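Local coordinates for protein peptidyl tryptophan dihydroxylase (Pseudomonas putida, PDB 7CTQ) that is an FAD-dependent monooxygenase that dihydroxylates a peptidyl tryptophan during biogenesis of the tryptophylquinone cofactor of quinohemoprotein amine dehydrogenase, at residues 144-152 with 243-251; 165-176 with 224-233. All blocks are in the same frame, centred on the assembly; numbering follows the deposited sequence.

Contact 1. Residues 144-152 with 243-251; sequences RQAPLAADR and SSTAILAGE. With FAD (flavin-adenine dinucleotide), chain C.
Arg144 lays one face of its guanidinium over the backbone of Ser243 and Ser244, with Ser244 CA 3.6 Å above the plane. The end of the same group grips a single acceptor: NH1 and NH2 each donate to Thr245 O at 3.0 Å. That oxygen lies only 7° out of the guanidinium plane; NH2 approaches it in the carbonyl plane on a lone pair, whereas NH1 comes from above that plane. A side chain extended from CG to NE (chi2 -174°, chi3 176°) provides the span. Its NE also passes 3.9 Å from the flavin methyl C8M of FAD, and Arg144 belongs to the FAD pocket.

At the other end, the loop pairs with strand 247-249, the middle strand of a three-stranded antiparallel sheet with 153-154 and 265-266. Asp151 and Ala249 form an antiparallel non-hydrogen-bonded pair, flanked by two backbone bonds: Gly250 N to Ala150 O at 2.7 Å and Arg152 N to Leu248 O at 2.8 Å. Arg152 CG rests alongside Leu248 CD2 at 3.8 Å, both side chains pointing the same way, while Arg152 NE continues to a salt bridge with Glu311 of helix 299-327. Asp151 OD1 approaches Ile247 CG2, and its OD2 is paired with Arg154.

Sharing one carbonyl oxygen, the two bonds probably restrain the turn of the guanidinium beside the flavin methyl, and its positive charge would probably polarise the Thr245 peptide.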
loop_
_atom_site.group_PDB
_atom_site.type_symbol
_atom_site.label_atom_id
_atom_site.label_comp_id
_atom_site.label_asym_id
_atom_site.label_seq_id
_atom_site.Cartn_x
_atom_site.Cartn_y
_atom_site.Cartn_z
ATOM N N ARG A 144 -0.266 0.977 -10.295
ATOM C CA ARG A 144 -0.508 -0.180 -11.151
ATOM C C ARG A 144 -0.220 0.115 -12.626
ATOM O O ARG A 144 -0.038 -0.830 -13.407
ATOM C CB ARG A 144 -1.946 -0.677 -10.959
ATOM C CG ARG A 144 -2.211 -1.257 -9.565
ATOM C CD ARG A 144 -3.598 -1.881 -9.470
ATOM N NE ARG A 144 -3.908 -2.541 -8.196
ATOM C CZ ARG A 144 -3.897 -3.862 -8.004
ATOM N NH1 ARG A 144 -4.219 -4.379 -6.823
ATOM N NH2 ARG A 144 -3.554 -4.673 -8.994
ATOM N N GLN A 145 -0.143 1.365 -13.020
ATOM C CA GLN A 145 0.233 1.678 -14.403
ATOM C C GLN A 145 1.729 1.539 -14.634
ATOM O O GLN A 145 2.191 1.909 -15.714
ATOM C CB GLN A 145 -0.259 3.098 -14.808
ATOM C CG GLN A 145 -1.676 3.392 -14.395
ATOM C CD GLN A 145 -2.104 4.829 -14.694
ATOM O OE1 GLN A 145 -1.828 5.367 -15.766
ATOM N NE2 GLN A 145 -2.739 5.462 -13.727
ATOM N N ALA A 146 2.444 1.046 -13.653
ATOM C CA ALA A 146 3.868 0.810 -13.805
ATOM C C ALA A 146 4.113 -0.238 -14.889
ATOM O O ALA A 146 3.282 -1.124 -15.105
ATOM C CB ALA A 146 4.488 0.339 -12.488
ATOM N N PRO A 147 5.247 -0.157 -15.583
ATOM C CA PRO A 147 5.563 -1.155 -16.613
ATOM C C PRO A 147 5.546 -2.568 -16.053
ATOM O O PRO A 147 6.094 -2.838 -14.980
ATOM C CB PRO A 147 6.965 -0.750 -17.079
ATOM C CG PRO A 147 7.470 0.205 -16.041
ATOM C CD PRO A 147 6.262 0.903 -15.531
ATOM N N LEU A 148 4.915 -3.473 -16.801
ATOM C CA LEU A 148 4.751 -4.852 -16.363
ATOM C C LEU A 148 6.091 -5.559 -16.233
ATOM O O LEU A 148 6.767 -5.816 -17.233
ATOM C CB LEU A 148 3.845 -5.623 -17.326
ATOM C CG LEU A 148 2.439 -5.894 -16.788
ATOM C CD1 LEU A 148 1.595 -4.626 -16.824
ATOM C CD2 LEU A 148 1.765 -7.013 -17.552
ATOM N N ALA A 149 6.486 -5.862 -15.004
ATOM C CA ALA A 149 7.604 -6.750 -14.736
ATOM C C ALA A 149 7.072 -8.110 -14.297
ATOM O O ALA A 149 5.872 -8.295 -14.086
ATOM C CB ALA A 149 8.518 -6.152 -13.664
ATOM N N ALA A 150 7.977 -9.075 -14.163
ATOM C CA ALA A 150 7.570 -10.346 -13.578
ATOM C C ALA A 150 7.095 -10.122 -12.147
ATOM O O ALA A 150 7.475 -9.152 -11.486
ATOM C CB ALA A 150 8.715 -11.363 -13.608
ATOM N N ASP A 151 6.227 -11.010 -11.680
ATOM C CA ASP A 151 5.708 -10.950 -10.322
ATOM C C ASP A 151 6.506 -11.875 -9.416
ATOM O O ASP A 151 6.881 -12.983 -9.817
ATOM C CB ASP A 151 4.233 -11.346 -10.282
ATOM C CG ASP A 151 3.384 -10.538 -11.248
ATOM O OD1 ASP A 151 3.774 -9.393 -11.592
ATOM O OD2 ASP A 151 2.324 -11.058 -11.648
ATOM N N ARG A 152 6.779 -11.402 -8.196
ATOM C CA ARG A 152 7.272 -12.282 -7.139
ATOM C C ARG A 152 6.150 -13.147 -6.575
ATOM O O ARG A 152 6.347 -14.340 -6.327
ATOM C CB ARG A 152 7.911 -11.461 -6.031
ATOM C CG ARG A 152 8.529 -12.284 -4.932
ATOM C CD ARG A 152 9.828 -11.645 -4.478
ATOM N NE ARG A 152 10.581 -12.496 -3.548
ATOM C CZ ARG A 152 11.520 -13.370 -3.906
ATOM N NH1 ARG A 152 11.848 -13.531 -5.184
ATOM N NH2 ARG A 152 12.133 -14.087 -2.976
ATOM N N SER A 243 -7.801 -4.106 -13.164
ATOM C CA SER A 243 -7.167 -5.234 -12.497
ATOM C C SER A 243 -6.955 -4.877 -11.032
ATOM O O SER A 243 -6.354 -3.844 -10.716
ATOM C CB SER A 243 -5.844 -5.593 -13.162
ATOM O OG SER A 243 -5.204 -6.657 -12.455
ATOM N N SER A 244 -7.495 -5.703 -10.134
ATOM C CA SER A 244 -7.336 -5.497 -8.699
ATOM C C SER A 244 -6.671 -6.699 -8.039
ATOM O O SER A 244 -6.835 -6.918 -6.834
ATOM C CB SER A 244 -8.687 -5.200 -8.054
ATOM O OG SER A 244 -9.587 -6.257 -8.318
ATOM N N THR A 245 -5.961 -7.499 -8.831
ATOM C CA THR A 245 -5.242 -8.668 -8.336
ATOM C C THR A 245 -4.155 -8.259 -7.340
ATOM O O THR A 245 -3.472 -7.241 -7.520
ATOM C CB THR A 245 -4.611 -9.408 -9.524
ATOM O OG1 THR A 245 -5.633 -9.821 -10.451
ATOM C CG2 THR A 245 -3.796 -10.612 -9.058
ATOM N N ALA A 246 -3.980 -9.066 -6.295
ATOM C CA ALA A 246 -2.856 -8.875 -5.379
ATOM C C ALA A 246 -1.543 -9.208 -6.089
ATOM O O ALA A 246 -1.355 -10.333 -6.558
ATOM C CB ALA A 246 -3.043 -9.751 -4.138
ATOM N N ILE A 247 -0.632 -8.238 -6.168
ATOM C CA ILE A 247 0.607 -8.378 -6.928
ATOM C C ILE A 247 1.784 -7.870 -6.101
ATOM O O ILE A 247 1.792 -6.712 -5.662
ATOM C CB ILE A 247 0.548 -7.617 -8.263
ATOM C CG1 ILE A 247 -0.546 -8.209 -9.161
ATOM C CG2 ILE A 247 1.926 -7.628 -8.930
ATOM C CD1 ILE A 247 -0.933 -7.304 -10.342
ATOM N N LEU A 248 2.794 -8.718 -5.926
ATOM C CA LEU A 248 4.078 -8.290 -5.401
ATOM C C LEU A 248 5.061 -8.256 -6.562
ATOM O O LEU A 248 5.218 -9.259 -7.264
ATOM C CB LEU A 248 4.558 -9.242 -4.298
ATOM C CG LEU A 248 5.928 -9.017 -3.659
ATOM C CD1 LEU A 248 6.030 -7.703 -2.896
ATOM C CD2 LEU A 248 6.230 -10.221 -2.737
ATOM N N ALA A 249 5.717 -7.114 -6.761
ATOM C CA ALA A 249 6.570 -6.933 -7.930
ATOM C C ALA A 249 7.802 -7.832 -7.884
ATOM O O ALA A 249 8.437 -7.988 -6.841
ATOM C CB ALA A 249 7.006 -5.474 -8.040
ATOM N N GLY A 250 8.168 -8.382 -9.046
ATOM C CA GLY A 250 9.347 -9.236 -9.116
ATOM C C GLY A 250 10.618 -8.528 -8.682
ATOM O O GLY A 250 11.395 -9.061 -7.885
ATOM N N GLU A 251 10.850 -7.320 -9.205
ATOM C CA GLU A 251 11.991 -6.487 -8.834
ATOM C C GLU A 251 11.469 -5.155 -8.317
ATOM O O GLU A 251 10.574 -4.567 -8.927
ATOM C CB GLU A 251 12.919 -6.243 -10.029
ATOM C CG GLU A 251 13.504 -7.498 -10.631
ATOM C CD GLU A 251 14.143 -8.384 -9.584
ATOM O OE1 GLU A 251 14.913 -7.848 -8.754
ATOM O OE2 GLU A 251 13.868 -9.608 -9.589
HETATM P PA FAD C . -1.344 5.950 -7.789
HETATM O O1A FAD C . -2.179 6.555 -6.729
HETATM O O2A FAD C . -2.144 5.129 -8.790
HETATM O O5B FAD C . -0.462 7.065 -8.434
HETATM C C5B FAD C . 0.148 6.889 -9.727
HETATM C C4B FAD C . 0.227 8.256 -10.354
HETATM O O4B FAD C . 1.036 8.183 -11.550
HETATM C C3B FAD C . -1.110 8.877 -10.772
HETATM O O3B FAD C . -1.109 10.276 -10.501
HETATM C C2B FAD C . -1.183 8.559 -12.271
HETATM O O2B FAD C . -1.927 9.521 -13.016
HETATM C C1B FAD C . 0.294 8.656 -12.653
HETATM N N9A FAD C . 0.714 7.938 -13.848
HETATM C C8A FAD C . 0.310 6.716 -14.307
HETATM N N7A FAD C . 0.887 6.332 -15.419
HETATM C C5A FAD C . 1.709 7.400 -15.731
HETATM C C6A FAD C . 2.585 7.645 -16.808
HETATM N N6A FAD C . 2.788 6.792 -17.811
HETATM N N1A FAD C . 3.270 8.819 -16.820
HETATM C C2A FAD C . 3.075 9.682 -15.820
HETATM N N3A FAD C . 2.272 9.554 -14.758
HETATM C C4A FAD C . 1.617 8.389 -14.768
HETATM N N1 FAD C . -7.295 2.664 -1.540
HETATM C C2 FAD C . -7.954 3.213 -0.475
HETATM O O2 FAD C . -7.351 3.773 0.442
HETATM N N3 FAD C . -9.331 3.157 -0.419
HETATM C C4 FAD C . -10.159 2.584 -1.362
HETATM O O4 FAD C . -11.379 2.607 -1.208
HETATM C C4X FAD C . -9.455 2.001 -2.487
HETATM N N5 FAD C . -10.164 1.430 -3.425
HETATM C C5X FAD C . -9.492 0.871 -4.500
HETATM C C6 FAD C . -10.232 0.250 -5.507
HETATM C C7 FAD C . -9.604 -0.340 -6.599
HETATM C C7M FAD C . -10.434 -0.999 -7.668
HETATM C C8 FAD C . -8.203 -0.313 -6.688
HETATM C C8M FAD C . -7.491 -0.934 -7.861
HETATM C C9 FAD C . -7.461 0.309 -5.690
HETATM C C9A FAD C . -8.093 0.893 -4.598
HETATM N N10 FAD C . -7.367 1.536 -3.574
HETATM C C10 FAD C . -8.019 2.088 -2.489
HETATM C "C1'" FAD C . -5.903 1.548 -3.602
HETATM C "C2'" FAD C . -5.295 2.888 -3.982
HETATM O "O2'" FAD C . -5.874 3.403 -5.181
HETATM C "C3'" FAD C . -3.794 2.689 -4.178
HETATM O "O3'" FAD C . -3.310 1.941 -3.068
HETATM C "C4'" FAD C . -2.963 3.963 -4.290
HETATM O "O4'" FAD C . -3.614 4.939 -5.108
HETATM C "C5'" FAD C . -1.586 3.660 -4.832
HETATM O "O5'" FAD C . -0.784 4.845 -4.731
HETATM P P FAD C . 0.394 5.103 -5.718
HETATM O O1P FAD C . 1.379 3.935 -5.551
HETATM O O2P FAD C . 0.944 6.474 -5.535
HETATM O O3P FAD C . -0.287 4.957 -7.144
#

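Contact 2. Residues 165-176 with 224-233; sequences WQAAPGAPASAV and LVTELFDARA
Trp165 and Phe229 form the aromatic part of this contact, an edge-to-face pair in which the indole edge is directed at the phenyl face. The ring centroids stand 5.0 Å apart with the planes at 57°, and Trp165 CZ2 comes within 3.6 Å of Phe229 CD1. Leu228 CB lies over the opposite face of the phenyl ring. The indole reaches this site with CG between the backbone N and the carbonyl carbon.

The polar part is one hydrogen bond: Trp165 NE1 donates to Ala231 O at 3.0 Å, with an N-H...O angle of 149° and the acceptor tilted somewhat from the ring plane. Arg232 O sits above one indole face, 3.4 Å from its plane and offset toward the rim; its approach to NE1 is too poorly angled to count as a second bond. Replacing Trp165 with a leucine would probably leave Ala231 O without this donor and open a gap against the face of Phe229. Trp165 also makes a cation-pi interaction with Arg219, outside the two segments.

In the fold, helix 224-228 packs against strand 173-176 of the large mixed sheet that also holds strands 158-166, 182-188 and 193-201, separate from the FAD-binding Rossmann-type sheet. It runs antiparallel to strand 173-176 at 174° with the short axes 9.7 Å apart, and the chain beyond the helix crosses to strand 158-166.

Apolar contacts complete the interface, with alanines of strand 173-176 against the helix leucines. Ala175 CB meets Leu224 CG at 3.9 Å, and Leu228 CD2 reaches both Ala175 CB and Ala173 CB. Farther along, Trp165 CB touches Ala233 CB at 3.7 Å, and Ala167 CB faces Ala231 CB at 4.2 Å.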
loop_
_atom_site.group_PDB
_atom_site.type_symbol
_atom_site.label_atom_id
_atom_site.label_comp_id
_atom_site.label_asym_id
_atom_site.label_seq_id
_atom_site.Cartn_x
_atom_site.Cartn_y
_atom_site.Cartn_z
ATOM N N TRP A 165 -21.538 7.727 -12.962
ATOM C CA TRP A 165 -22.612 8.498 -13.581
ATOM C C TRP A 165 -22.958 9.676 -12.677
ATOM O O TRP A 165 -22.415 9.823 -11.578
ATOM C CB TRP A 165 -23.835 7.619 -13.856
ATOM C CG TRP A 165 -24.538 7.142 -12.631
ATOM C CD1 TRP A 165 -25.705 7.625 -12.117
ATOM C CD2 TRP A 165 -24.138 6.068 -11.770
ATOM N NE1 TRP A 165 -26.056 6.926 -10.989
ATOM C CE2 TRP A 165 -25.109 5.964 -10.753
ATOM C CE3 TRP A 165 -23.043 5.191 -11.753
ATOM C CZ2 TRP A 165 -25.020 5.017 -9.722
ATOM C CZ3 TRP A 165 -22.960 4.252 -10.735
ATOM C CH2 TRP A 165 -23.941 4.172 -9.733
ATOM N N GLN A 166 -23.885 10.510 -13.151
ATOM C CA GLN A 166 -24.286 11.734 -12.474
ATOM C C GLN A 166 -25.728 11.622 -11.999
ATOM O O GLN A 166 -26.592 11.111 -12.716
ATOM C CB GLN A 166 -24.129 12.940 -13.404
ATOM C CG GLN A 166 -24.493 14.285 -12.784
ATOM C CD GLN A 166 -23.475 14.765 -11.763
ATOM O OE1 GLN A 166 -22.269 14.745 -12.015
ATOM N NE2 GLN A 166 -23.955 15.187 -10.597
ATOM N N ALA A 167 -25.984 12.093 -10.783
ATOM C CA ALA A 167 -27.325 12.080 -10.219
ATOM C C ALA A 167 -27.565 13.419 -9.528
ATOM O O ALA A 167 -26.787 14.367 -9.684
ATOM C CB ALA A 167 -27.510 10.893 -9.266
ATOM N N ALA A 168 -28.653 13.486 -8.754
ATOM C CA ALA A 168 -29.036 14.726 -8.084
ATOM C C ALA A 168 -28.099 15.008 -6.916
ATOM O O ALA A 168 -27.840 14.110 -6.105
ATOM C CB ALA A 168 -30.476 14.645 -7.584
ATOM N N PRO A 169 -27.579 16.234 -6.789
ATOM C CA PRO A 169 -26.700 16.555 -5.657
ATOM C C PRO A 169 -27.401 16.516 -4.310
ATOM O O PRO A 169 -28.611 16.277 -4.235
ATOM C CB PRO A 169 -26.215 17.972 -5.987
ATOM C CG PRO A 169 -26.313 18.057 -7.466
ATOM C CD PRO A 169 -27.551 17.287 -7.815
ATOM N N GLY A 170 -26.628 16.727 -3.241
ATOM C CA GLY A 170 -27.151 16.872 -1.894
ATOM C C GLY A 170 -27.854 15.664 -1.303
ATOM O O GLY A 170 -29.053 15.727 -1.009
ATOM N N ALA A 171 -27.116 14.564 -1.111
ATOM C CA ALA A 171 -27.607 13.363 -0.440
ATOM C C ALA A 171 -26.481 12.344 -0.306
ATOM O O ALA A 171 -26.601 11.224 -0.823
ATOM C CB ALA A 171 -28.781 12.737 -1.199
ATOM N N PRO A 172 -25.393 12.677 0.386
ATOM C CA PRO A 172 -24.198 11.826 0.334
ATOM C C PRO A 172 -24.369 10.529 1.112
ATOM O O PRO A 172 -25.044 10.477 2.144
ATOM C CB PRO A 172 -23.110 12.706 0.962
ATOM C CG PRO A 172 -23.851 13.611 1.886
ATOM C CD PRO A 172 -25.227 13.821 1.303
ATOM N N ALA A 173 -23.734 9.473 0.602
ATOM C CA ALA A 173 -23.778 8.159 1.236
ATOM C C ALA A 173 -22.783 7.232 0.541
ATOM O O ALA A 173 -22.230 7.549 -0.517
ATOM C CB ALA A 173 -25.188 7.560 1.198
ATOM N N SER A 174 -22.566 6.077 1.159
ATOM C CA SER A 174 -21.764 5.016 0.566
ATOM C C SER A 174 -22.271 3.690 1.113
ATOM O O SER A 174 -23.046 3.652 2.075
ATOM C CB SER A 174 -20.273 5.218 0.849
ATOM O OG SER A 174 -19.980 5.053 2.227
ATOM N N ALA A 175 -21.852 2.592 0.479
ATOM C CA ALA A 175 -22.278 1.280 0.955
ATOM C C ALA A 175 -21.334 0.192 0.462
ATOM O O ALA A 175 -20.624 0.355 -0.538
ATOM C CB ALA A 175 -23.713 0.956 0.527
ATOM N N VAL A 176 -21.352 -0.926 1.193
ATOM C CA VAL A 176 -20.656 -2.163 0.847
ATOM C C VAL A 176 -21.640 -3.308 1.025
ATOM O O VAL A 176 -22.330 -3.379 2.048
ATOM C CB VAL A 176 -19.413 -2.410 1.726
ATOM C CG1 VAL A 176 -18.448 -3.393 1.039
ATOM C CG2 VAL A 176 -18.722 -1.111 2.065
ATOM N N LEU A 224 -29.697 -2.242 -2.524
ATOM C CA LEU A 224 -28.860 -1.162 -2.017
ATOM C C LEU A 224 -28.673 -0.071 -3.064
ATOM O O LEU A 224 -28.777 1.120 -2.751
ATOM C CB LEU A 224 -27.506 -1.727 -1.580
ATOM C CG LEU A 224 -26.851 -1.207 -0.306
ATOM C CD1 LEU A 224 -27.889 -0.860 0.758
ATOM C CD2 LEU A 224 -25.901 -2.269 0.210
ATOM N N VAL A 225 -28.395 -0.457 -4.313
ATOM C CA VAL A 225 -28.282 0.526 -5.392
ATOM C C VAL A 225 -29.569 1.345 -5.505
ATOM O O VAL A 225 -29.533 2.575 -5.664
ATOM C CB VAL A 225 -27.935 -0.181 -6.721
ATOM C CG1 VAL A 225 -28.157 0.745 -7.898
ATOM C CG2 VAL A 225 -26.488 -0.671 -6.714
ATOM N N THR A 226 -30.724 0.683 -5.389
ATOM C CA THR A 226 -32.007 1.375 -5.535
ATOM C C THR A 226 -32.193 2.422 -4.443
ATOM O O THR A 226 -32.527 3.581 -4.724
ATOM C CB THR A 226 -33.159 0.362 -5.511
ATOM O OG1 THR A 226 -33.054 -0.521 -6.636
ATOM C CG2 THR A 226 -34.498 1.073 -5.578
ATOM N N GLU A 227 -31.968 2.025 -3.187
ATOM C CA GLU A 227 -32.104 2.945 -2.062
ATOM C C GLU A 227 -31.175 4.139 -2.208
ATOM O O GLU A 227 -31.611 5.293 -2.143
ATOM C CB GLU A 227 -31.820 2.208 -0.754
ATOM C CG GLU A 227 -32.181 3.001 0.493
ATOM C CD GLU A 227 -32.438 2.120 1.703
ATOM O OE1 GLU A 227 -33.249 2.518 2.572
ATOM O OE2 GLU A 227 -31.822 1.034 1.792
ATOM N N LEU A 228 -29.886 3.875 -2.426
ATOM C CA LEU A 228 -28.885 4.937 -2.390
ATOM C C LEU A 228 -28.981 5.884 -3.577
ATOM O O LEU A 228 -28.642 7.068 -3.448
ATOM C CB LEU A 228 -27.483 4.331 -2.339
ATOM C CG LEU A 228 -26.822 4.390 -0.965
ATOM C CD1 LEU A 228 -27.467 3.364 -0.045
ATOM C CD2 LEU A 228 -25.318 4.176 -1.070
ATOM N N PHE A 229 -29.399 5.395 -4.743
ATOM C CA PHE A 229 -29.353 6.179 -5.971
ATOM C C PHE A 229 -30.762 6.342 -6.522
ATOM O O PHE A 229 -31.444 5.349 -6.805
ATOM C CB PHE A 229 -28.447 5.521 -7.015
ATOM C CG PHE A 229 -27.056 5.239 -6.526
ATOM C CD1 PHE A 229 -26.097 6.238 -6.512
ATOM C CD2 PHE A 229 -26.707 3.972 -6.091
ATOM C CE1 PHE A 229 -24.807 5.979 -6.066
ATOM C CE2 PHE A 229 -25.422 3.701 -5.639
ATOM C CZ PHE A 229 -24.469 4.708 -5.630
ATOM N N ASP A 230 -31.189 7.591 -6.690
ATOM C CA ASP A 230 -32.469 7.848 -7.338
ATOM C C ASP A 230 -32.355 7.630 -8.843
ATOM O O ASP A 230 -33.060 6.792 -9.416
ATOM C CB ASP A 230 -32.943 9.268 -7.011
ATOM C CG ASP A 230 -32.750 9.621 -5.542
ATOM O OD1 ASP A 230 -32.982 8.747 -4.679
ATOM O OD2 ASP A 230 -32.353 10.768 -5.249
ATOM N N ALA A 231 -31.457 8.365 -9.494
ATOM C CA ALA A 231 -31.109 8.122 -10.887
ATOM C C ALA A 231 -29.940 7.151 -10.952
ATOM O O ALA A 231 -28.905 7.383 -10.320
ATOM C CB ALA A 231 -30.738 9.425 -11.588
ATOM N N ARG A 232 -30.096 6.074 -11.731
ATOM C CA ARG A 232 -29.066 5.057 -11.839
ATOM C C ARG A 232 -28.288 5.087 -13.151
ATOM O O ARG A 232 -27.182 4.531 -13.203
ATOM C CB ARG A 232 -29.686 3.669 -11.637
ATOM C CG ARG A 232 -30.205 3.437 -10.215
ATOM C CD ARG A 232 -30.987 2.144 -10.136
ATOM N NE ARG A 232 -32.285 2.272 -10.795
ATOM C CZ ARG A 232 -33.131 1.266 -10.998
ATOM N NH1 ARG A 232 -32.815 0.039 -10.608
ATOM N NH2 ARG A 232 -34.296 1.490 -11.604
ATOM N N ALA A 233 -28.812 5.734 -14.192
ATOM C CA ALA A 233 -28.169 5.788 -15.510
ATOM C C ALA A 233 -27.690 4.406 -15.960
ATOM O O ALA A 233 -26.547 4.218 -16.382
ATOM C CB ALA A 233 -27.012 6.789 -15.516
#

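In the fold
Both contacts are partly buried, but the centre of contact 1 is about 13 Å and that of contact 2 about 29 Å from the centre of the chain, so contact 2 is the more peripheral. Along the sequence, contact 2 is nested inside the loop closed by contact 1. The two share a sheet at one point: Ser243 ends strand 238-243, which pairs with strand 158-166 carrying Trp165. Chemistry follows place: contact 1 depends chiefly on backbone carbonyls, one receiving the Arg144 guanidinium beside FAD, the others amide N-H groups at the end away from it, whereas contact 2 seats a helix and its exit on the sheet through aromatic and aliphatic packing with one indole hydrogen bond.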